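Local coordinates for probable signal peptide protein (Ralstonia solanacearum, PDB 2QGU), which binds a phospholipid, here phosphatidylethanolamine, and probably carries phospholipids across the periplasm, at residues 47-52 and 57-62; 86-91 and 189-194; 126-129 and 134-137. The protein carries 13 engineered substitutions. All coordinates share one frame; numbering follows the deposited sequence.

Contact 1 (47-52 and 57-62). Engineered in segment 47-52: Pro50 (natural residue Ser). Engineered in segment 57-62: Leu57 (natural residue Met).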
loop_
_atom_site.group_PDB
_atom_site.type_symbol
_atom_site.label_atom_id
_atom_site.label_comp_id
_atom_site.label_asym_id
_atom_site.label_seq_id
_atom_site.Cartn_x
_atom_site.Cartn_y
_atom_site.Cartn_z
ATOM N N LYS A 47 0.631 5.648 -17.725
ATOM C CA LYS A 47 0.868 6.573 -18.835
ATOM C C LYS A 47 0.455 5.984 -20.189
ATOM O O LYS A 47 0.068 6.726 -21.103
ATOM C CB LYS A 47 2.325 7.038 -18.848
ATOM C CG LYS A 47 2.683 7.967 -17.683
ATOM C CD LYS A 47 4.177 8.234 -17.619
ATOM C CE LYS A 47 4.566 8.876 -16.293
ATOM N NZ LYS A 47 6.044 9.058 -16.215
ATOM N N GLY A 48 0.497 4.656 -20.298
ATOM C CA GLY A 48 0.114 3.961 -21.530
ATOM C C GLY A 48 -1.357 3.586 -21.667
ATOM O O GLY A 48 -1.765 3.061 -22.706
ATOM N N ASP A 49 -2.160 3.856 -20.636
ATOM C CA ASP A 49 -3.568 3.441 -20.614
ATOM C C ASP A 49 -4.507 4.627 -20.374
ATOM O O ASP A 49 -4.724 5.023 -19.229
ATOM C CB ASP A 49 -3.791 2.346 -19.553
ATOM C CG ASP A 49 -5.212 1.763 -19.574
ATOM O OD1 ASP A 49 -6.073 2.254 -20.333
ATOM O OD2 ASP A 49 -5.470 0.797 -18.821
ATOM N N PRO A 50 -5.079 5.194 -21.455
ATOM C CA PRO A 50 -6.031 6.301 -21.306
ATOM C C PRO A 50 -7.290 5.948 -20.509
ATOM O O PRO A 50 -7.883 6.833 -19.890
ATOM C CB PRO A 50 -6.399 6.675 -22.749
ATOM C CG PRO A 50 -5.875 5.599 -23.606
ATOM C CD PRO A 50 -4.821 4.854 -22.867
ATOM N N ASP A 51 -7.690 4.678 -20.516
ATOM C CA ASP A 51 -8.880 4.250 -19.773
ATOM C C ASP A 51 -8.640 4.322 -18.272
ATOM O O ASP A 51 -9.517 4.750 -17.515
ATOM C CB ASP A 51 -9.304 2.835 -20.179
ATOM C CG ASP A 51 -9.651 2.723 -21.654
ATOM O OD1 ASP A 51 -10.171 3.701 -22.239
ATOM O OD2 ASP A 51 -9.407 1.639 -22.231
ATOM N N LEU A 52 -7.450 3.912 -17.841
ATOM C CA LEU A 52 -7.072 4.066 -16.440
ATOM C C LEU A 52 -6.989 5.549 -16.072
ATOM O O LEU A 52 -7.552 5.969 -15.060
ATOM C CB LEU A 52 -5.763 3.339 -16.129
ATOM C CG LEU A 52 -5.541 3.051 -14.638
ATOM C CD1 LEU A 52 -4.730 1.790 -14.456
ATOM C CD2 LEU A 52 -4.880 4.233 -13.925
ATOM N N LEU A 57 -12.126 2.396 -12.495
ATOM C CA LEU A 57 -11.732 1.823 -11.207
ATOM C C LEU A 57 -11.325 0.363 -11.308
ATOM O O LEU A 57 -10.357 -0.058 -10.669
ATOM C CB LEU A 57 -12.834 1.993 -10.159
ATOM C CG LEU A 57 -12.498 1.528 -8.736
ATOM C CD1 LEU A 57 -11.359 2.345 -8.123
ATOM C CD2 LEU A 57 -13.743 1.604 -7.873
ATOM N N GLN A 58 -12.062 -0.408 -12.105
ATOM C CA GLN A 58 -11.731 -1.811 -12.304
ATOM C C GLN A 58 -10.291 -1.963 -12.784
ATOM O O GLN A 58 -9.557 -2.822 -12.294
ATOM C CB GLN A 58 -12.708 -2.495 -13.271
ATOM C CG GLN A 58 -12.414 -3.982 -13.502
ATOM C CD GLN A 58 -12.641 -4.835 -12.262
ATOM O OE1 GLN A 58 -13.718 -5.399 -12.081
ATOM N NE2 GLN A 58 -11.634 -4.918 -11.396
ATOM N N LYS A 59 -9.887 -1.110 -13.723
ATOM C CA LYS A 59 -8.528 -1.134 -14.242
ATOM C C LYS A 59 -7.474 -0.718 -13.213
ATOM O O LYS A 59 -6.345 -1.204 -13.260
ATOM C CB LYS A 59 -8.431 -0.312 -15.531
ATOM C CG LYS A 59 -9.203 -0.955 -16.676
ATOM C CD LYS A 59 -9.122 -0.142 -17.950
ATOM C CE LYS A 59 -9.810 -0.869 -19.096
ATOM N NZ LYS A 59 -9.157 -2.169 -19.423
ATOM N N VAL A 60 -7.846 0.152 -12.275
ATOM C CA VAL A 60 -6.932 0.524 -11.186
ATOM C C VAL A 60 -6.702 -0.679 -10.263
ATOM O O VAL A 60 -5.572 -0.952 -9.857
ATOM C CB VAL A 60 -7.441 1.749 -10.384
ATOM C CG1 VAL A 60 -6.562 2.007 -9.184
ATOM C CG2 VAL A 60 -7.468 2.983 -11.260
ATOM N N PHE A 61 -7.774 -1.401 -9.936
ATOM C CA PHE A 61 -7.632 -2.633 -9.164
ATOM C C PHE A 61 -6.723 -3.630 -9.880
ATOM O O PHE A 61 -5.859 -4.239 -9.262
ATOM C CB PHE A 61 -8.998 -3.271 -8.878
ATOM C CG PHE A 61 -9.653 -2.777 -7.616
ATOM C CD1 PHE A 61 -9.713 -3.592 -6.488
ATOM C CD2 PHE A 61 -10.216 -1.507 -7.558
ATOM C CE1 PHE A 61 -10.323 -3.149 -5.317
ATOM C CE2 PHE A 61 -10.827 -1.046 -6.381
ATOM C CZ PHE A 61 -10.880 -1.876 -5.265
ATOM N N GLN A 62 -6.922 -3.783 -11.185
ATOM C CA GLN A 62 -6.107 -4.698 -11.981
ATOM C C GLN A 62 -4.638 -4.254 -12.033
ATOM O O GLN A 62 -3.738 -5.093 -11.942
ATOM C CB GLN A 62 -6.719 -4.897 -13.374
ATOM C CG GLN A 62 -8.061 -5.647 -13.312
ATOM C CD GLN A 62 -8.906 -5.509 -14.566
ATOM O OE1 GLN A 62 -8.704 -4.611 -15.380
ATOM N NE2 GLN A 62 -9.879 -6.407 -14.715
HETATM O O HOH W 1 -7.364 0.114 -21.233
#
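The backbones of 47-52 and 57-62 come nearest at Leu52 and Lys59, whose CA atoms lie 5.8 Å apart. Leu52 and Val60 make the apolar half of the contact. Their side chains cross at about a right angle, and Leu52 CG rests 3.9 Å from Val60 CG2. The methyl Leu52 CD1 ends 3.6 Å from the carbonyl O of Lys59. Leu52 gets there because its CG lies anti to the backbone N (chi1 -161°). The contact joins the start of helix 50-53 to helix 57-67, two successive helices with a short connection between them. Asp49 is the N-cap of the first. Its OD1 accepts weak bonds from Asp51 N and Leu52 N. The other oxygen, OD2, meets the aliphatic part of Lys59, 3.9 Å from CD. The Lys59 chain runs obliquely past Asp51, with CD 3.7 Å from Asp51 CB, and bends at its last torsion (chi4 -63°). Its NZ makes no direct contact with either carboxylate. One water joins the three polar groups. It donates to Asp49 OD1 and Asp51 OD2, each at 2.7 Å, and accepts weakly from Lys59 NZ. On the apolar side, Val60 also packs on Ile106 of helix 91-114. The Val60 side chain is about 7 Å from the bound phosphatidylethanolamine.

Contact 2 (86-91 and 189-194). Engineered in segment 189-194: Gly192 (natural residue Ser).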
loop_
_atom_site.group_PDB
_atom_site.type_symbol
_atom_site.label_atom_id
_atom_site.label_comp_id
_atom_site.label_asym_id
_atom_site.label_seq_id
_atom_site.Cartn_x
_atom_site.Cartn_y
_atom_site.Cartn_z
ATOM N N TRP A 86 -4.659 -9.453 15.549
ATOM C CA TRP A 86 -4.493 -10.345 14.402
ATOM C C TRP A 86 -4.776 -11.795 14.793
ATOM O O TRP A 86 -5.549 -12.478 14.120
ATOM C CB TRP A 86 -3.091 -10.211 13.797
ATOM C CG TRP A 86 -2.789 -11.253 12.754
ATOM C CD1 TRP A 86 -2.077 -12.404 12.933
ATOM C CD2 TRP A 86 -3.196 -11.242 11.379
ATOM N NE1 TRP A 86 -2.011 -13.110 11.756
ATOM C CE2 TRP A 86 -2.688 -12.422 10.785
ATOM C CE3 TRP A 86 -3.934 -10.354 10.590
ATOM C CZ2 TRP A 86 -2.897 -12.734 9.435
ATOM C CZ3 TRP A 86 -4.141 -10.664 9.244
ATOM C CH2 TRP A 86 -3.621 -11.844 8.684
ATOM N N SER A 87 -4.166 -12.238 15.891
ATOM C CA SER A 87 -4.361 -13.601 16.393
ATOM C C SER A 87 -5.789 -13.869 16.886
ATOM O O SER A 87 -6.237 -15.022 16.895
ATOM C CB SER A 87 -3.336 -13.927 17.485
ATOM O OG SER A 87 -3.495 -13.081 18.609
ATOM N N GLN A 88 -6.496 -12.810 17.283
ATOM C CA GLN A 88 -7.902 -12.894 17.713
ATOM C C GLN A 88 -8.884 -13.153 16.568
ATOM O O GLN A 88 -9.989 -13.650 16.789
ATOM C CB GLN A 88 -8.323 -11.613 18.438
ATOM C CG GLN A 88 -8.028 -11.577 19.926
ATOM C CD GLN A 88 -8.459 -10.267 20.582
ATOM O OE1 GLN A 88 -7.776 -9.757 21.467
ATOM N NE2 GLN A 88 -9.593 -9.715 20.144
ATOM N N ALA A 89 -8.492 -12.794 15.348
ATOM C CA ALA A 89 -9.355 -12.981 14.188
ATOM C C ALA A 89 -9.292 -14.422 13.689
ATOM O O ALA A 89 -8.224 -15.032 13.681
ATOM C CB ALA A 89 -8.952 -12.014 13.073
ATOM N N THR A 90 -10.438 -14.955 13.275
ATOM C CA THR A 90 -10.490 -16.255 12.603
ATOM C C THR A 90 -9.718 -16.168 11.283
ATOM O O THR A 90 -9.487 -15.065 10.783
ATOM C CB THR A 90 -11.944 -16.694 12.313
ATOM O OG1 THR A 90 -12.552 -15.789 11.383
ATOM C CG2 THR A 90 -12.770 -16.749 13.600
ATOM N N PRO A 91 -9.298 -17.317 10.716
ATOM C CA PRO A 91 -8.615 -17.250 9.420
ATOM C C PRO A 91 -9.472 -16.541 8.369
ATOM O O PRO A 91 -8.951 -15.782 7.546
ATOM C CB PRO A 91 -8.412 -18.725 9.053
ATOM C CG PRO A 91 -8.425 -19.441 10.357
ATOM C CD PRO A 91 -9.405 -18.704 11.208
ATOM N N GLY A 189 -15.985 -3.345 20.210
ATOM C CA GLY A 189 -15.931 -4.544 21.046
ATOM C C GLY A 189 -15.318 -5.788 20.426
ATOM O O GLY A 189 -15.549 -6.900 20.905
ATOM N N GLY A 190 -14.532 -5.612 19.367
ATOM C CA GLY A 190 -13.792 -6.736 18.809
ATOM C C GLY A 190 -13.539 -6.702 17.317
ATOM O O GLY A 190 -13.827 -5.711 16.646
ATOM N N VAL A 191 -13.016 -7.821 16.813
ATOM C CA VAL A 191 -12.620 -7.976 15.408
ATOM C C VAL A 191 -13.810 -7.895 14.457
ATOM O O VAL A 191 -13.697 -7.365 13.349
ATOM C CB VAL A 191 -11.857 -9.307 15.195
ATOM C CG1 VAL A 191 -11.661 -9.600 13.705
ATOM C CG2 VAL A 191 -10.514 -9.264 15.923
ATOM N N GLY A 192 -14.953 -8.423 14.887
ATOM C CA GLY A 192 -16.177 -8.293 14.115
ATOM C C GLY A 192 -16.525 -6.840 13.844
ATOM O O GLY A 192 -16.999 -6.497 12.754
ATOM N N GLY A 193 -16.268 -5.984 14.833
ATOM C CA GLY A 193 -16.465 -4.540 14.695
ATOM C C GLY A 193 -15.605 -3.942 13.597
ATOM O O GLY A 193 -16.054 -3.062 12.856
ATOM N N LEU A 194 -14.373 -4.426 13.485
ATOM C CA LEU A 194 -13.473 -3.958 12.438
ATOM C C LEU A 194 -13.952 -4.356 11.040
ATOM O O LEU A 194 -13.891 -3.551 10.106
ATOM C CB LEU A 194 -12.041 -4.441 12.686
ATOM C CG LEU A 194 -11.030 -3.989 11.627
ATOM C CD1 LEU A 194 -10.957 -2.460 11.534
ATOM C CD2 LEU A 194 -9.664 -4.553 11.897
HETATM O O HOH W 2 -12.471 -9.753 19.020
#
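Ala89 and Val191 form the tight part of this contact. Their CA atoms are 6.1 Å apart, the closest pair between the two backbones. Val191 reaches across with both methyl groups. CG1 meets Ala89 CB at 3.7 Å. CG2 takes a different partner and lies 4.1 Å from Gln88 CB, at a similar distance from the backbone N of Ala89. The two branches therefore straddle the step from Gln88 to Ala89. This follows from the valine torsion, with CG1 anti to the backbone N (chi1 170°) and CG2 beside it. Ala89 and Val191 are both buried.

The solvent side is looser. Gln88 is exposed, and past CB its extended chain makes no close contact with 189-194. Its NE2 reaches a water instead. The water accepts from Val191 N at 3.0 Å and weakly from Gln88 NE2 at 3.1 Å. It thus bridges the backbone amide at the first turn of helix 191-206 and the side-chain amide of Gln88.

Both segments are turns that lead into helices. Residues 86 to 89 form a type I beta turn, and Thr90 is the N-cap of helix 91-114, its OG1 bonding to Gln93 N. On the other side, Gly189 ends helix 173-188 in a Schellman motif with positive phi. The contact so joins the turn before helix 91-114 to the start of helix 191-206, far apart in sequence. Val191 also packs on Gln93 and Ile97 of helix 91-114. Ala89 touches Met82 of helix 74-82, while Leu194 lies on Ile97 and against Phe181 and Ile185 of helix 173-188.

Contact 3 (126-129 and 134-137)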
loop_
_atom_site.group_PDB
_atom_site.type_symbol
_atom_site.label_atom_id
_atom_site.label_comp_id
_atom_site.label_asym_id
_atom_site.label_seq_id
_atom_site.Cartn_x
_atom_site.Cartn_y
_atom_site.Cartn_z
ATOM N N PHE A 126 20.489 4.664 -0.689
ATOM C CA PHE A 126 20.126 3.517 0.126
ATOM C C PHE A 126 21.139 3.402 1.251
ATOM O O PHE A 126 22.344 3.289 1.004
ATOM C CB PHE A 126 20.090 2.237 -0.701
ATOM C CG PHE A 126 19.654 1.039 0.079
ATOM C CD1 PHE A 126 18.331 0.907 0.489
ATOM C CD2 PHE A 126 20.570 0.058 0.443
ATOM C CE1 PHE A 126 17.919 -0.194 1.224
ATOM C CE2 PHE A 126 20.164 -1.054 1.178
ATOM C CZ PHE A 126 18.838 -1.176 1.568
ATOM N N ARG A 127 20.642 3.437 2.485
ATOM C CA ARG A 127 21.508 3.618 3.650
ATOM C C ARG A 127 21.710 2.382 4.515
ATOM O O ARG A 127 22.596 2.371 5.365
ATOM C CB ARG A 127 21.015 4.777 4.523
ATOM C CG ARG A 127 20.916 6.083 3.780
ATOM C CD ARG A 127 20.825 7.262 4.728
ATOM N NE ARG A 127 20.636 8.509 3.988
ATOM C CZ ARG A 127 21.619 9.216 3.441
ATOM N NH1 ARG A 127 22.883 8.824 3.563
ATOM N NH2 ARG A 127 21.333 10.334 2.776
ATOM N N ALA A 128 20.883 1.359 4.333
ATOM C CA ALA A 128 21.060 0.114 5.083
ATOM C C ALA A 128 22.227 -0.704 4.525
ATOM O O ALA A 128 22.762 -0.396 3.453
ATOM C CB ALA A 128 19.782 -0.703 5.056
ATOM N N ALA A 129 22.625 -1.747 5.250
ATOM C CA ALA A 129 23.663 -2.647 4.758
ATOM C C ALA A 129 23.095 -3.601 3.712
ATOM O O ALA A 129 21.899 -3.932 3.740
ATOM C CB ALA A 129 24.283 -3.430 5.900
ATOM N N ASP A 134 15.497 -6.006 6.466
ATOM C CA ASP A 134 14.314 -5.189 6.701
ATOM C C ASP A 134 14.761 -3.736 6.683
ATOM O O ASP A 134 15.378 -3.246 7.635
ATOM C CB ASP A 134 13.644 -5.561 8.026
ATOM C CG ASP A 134 12.177 -5.184 8.059
ATOM O OD1 ASP A 134 11.839 -4.067 7.627
ATOM O OD2 ASP A 134 11.350 -6.009 8.498
ATOM N N VAL A 135 14.452 -3.057 5.585
ATOM C CA VAL A 135 15.113 -1.790 5.246
ATOM C C VAL A 135 14.107 -0.744 4.775
ATOM O O VAL A 135 12.930 -1.054 4.556
ATOM C CB VAL A 135 16.200 -2.003 4.150
ATOM C CG1 VAL A 135 17.207 -3.075 4.587
ATOM C CG2 VAL A 135 15.563 -2.388 2.827
ATOM N N VAL A 136 14.577 0.493 4.618
ATOM C CA VAL A 136 13.757 1.569 4.068
ATOM C C VAL A 136 14.384 2.071 2.774
ATOM O O VAL A 136 15.597 2.260 2.698
ATOM C CB VAL A 136 13.581 2.711 5.105
ATOM C CG1 VAL A 136 12.963 3.973 4.485
ATOM C CG2 VAL A 136 12.730 2.227 6.277
ATOM N N VAL A 137 13.545 2.247 1.756
ATOM C CA VAL A 137 13.930 2.879 0.493
ATOM C C VAL A 137 13.215 4.222 0.419
ATOM O O VAL A 137 11.992 4.287 0.581
ATOM C CB VAL A 137 13.540 1.993 -0.716
ATOM C CG1 VAL A 137 13.752 2.728 -2.042
ATOM C CG2 VAL A 137 14.316 0.675 -0.689
#
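Phe126 holds its ring anti to the backbone N (chi1 -177°), which carries it across to the strand residues Val135 and Val137. Val135 has chi1 -55°, with CG1 beside its backbone N and CG2 between that N and the carbonyl carbon. The two methyls then have separate partners. CG2 comes to the edge of the Phe126 ring, near the ring plane, 3.6 Å from CE1. CG1 meets Ala128 CB at 3.5 Å. Val135 is thus the buried centre of the contact, with the aromatic ring and the alanine methyl both against it. The phenylalanine and valine side chains cross at about a right angle.

Further along the strand, Val137 CG2 approaches the same ring carbon, Phe126 CE1, more distantly at 4.2 Å. The carbonyl O of Val136 lies between these two valines and is 3.7 Å from Phe126 CE1. Both come to the ring obliquely. The loop also folds back on its own aromatic group, since Ala128 N sits 4.0 Å above one face of the ring, offset toward its rim. Between 126-129 and 134-137 the contact is mainly of side chains, and the two backbones are not bonded to each other.

Segment 126-129 belongs to the loop linking strand 120-123 to strand 134-143 of the antiparallel sheet. The contact packs this loop on the second strand, with the Val137 side chain about 10 Å from the bound phosphatidylethanolamine. Strand 134-143 also pairs with strand 146-157, where Val135 bonds to Val154 and Val137 to Tyr152. Helix 31-47 adjoins the contact: Phe126 and Val137 touch Gln32, and Val135 packs on Ala31.

How the contacts relate
From the N terminus, helix 31-47 leads to contact 1, which closes a short loop between helices 50-53 and 57-67 near the bound lipid. The chain then passes through helix 74-82 to segment 86-91, where contact 2 opens. Contact 2 closes only at 189-194, so helix 91-114, the whole sheet and helix 173-188 lie inside its loop. Contact 3 is nested there and folds the loop between strands 120-123 and 134-143 back on the second strand. Contact 1 precedes both in series, and none cross. Their centres are 31 to 33 Å apart. Contact 1 joins successive helices, contact 2 ties the turn before helix 91-114 to helix 191-206, and contact 3 fastens a loop to the sheet.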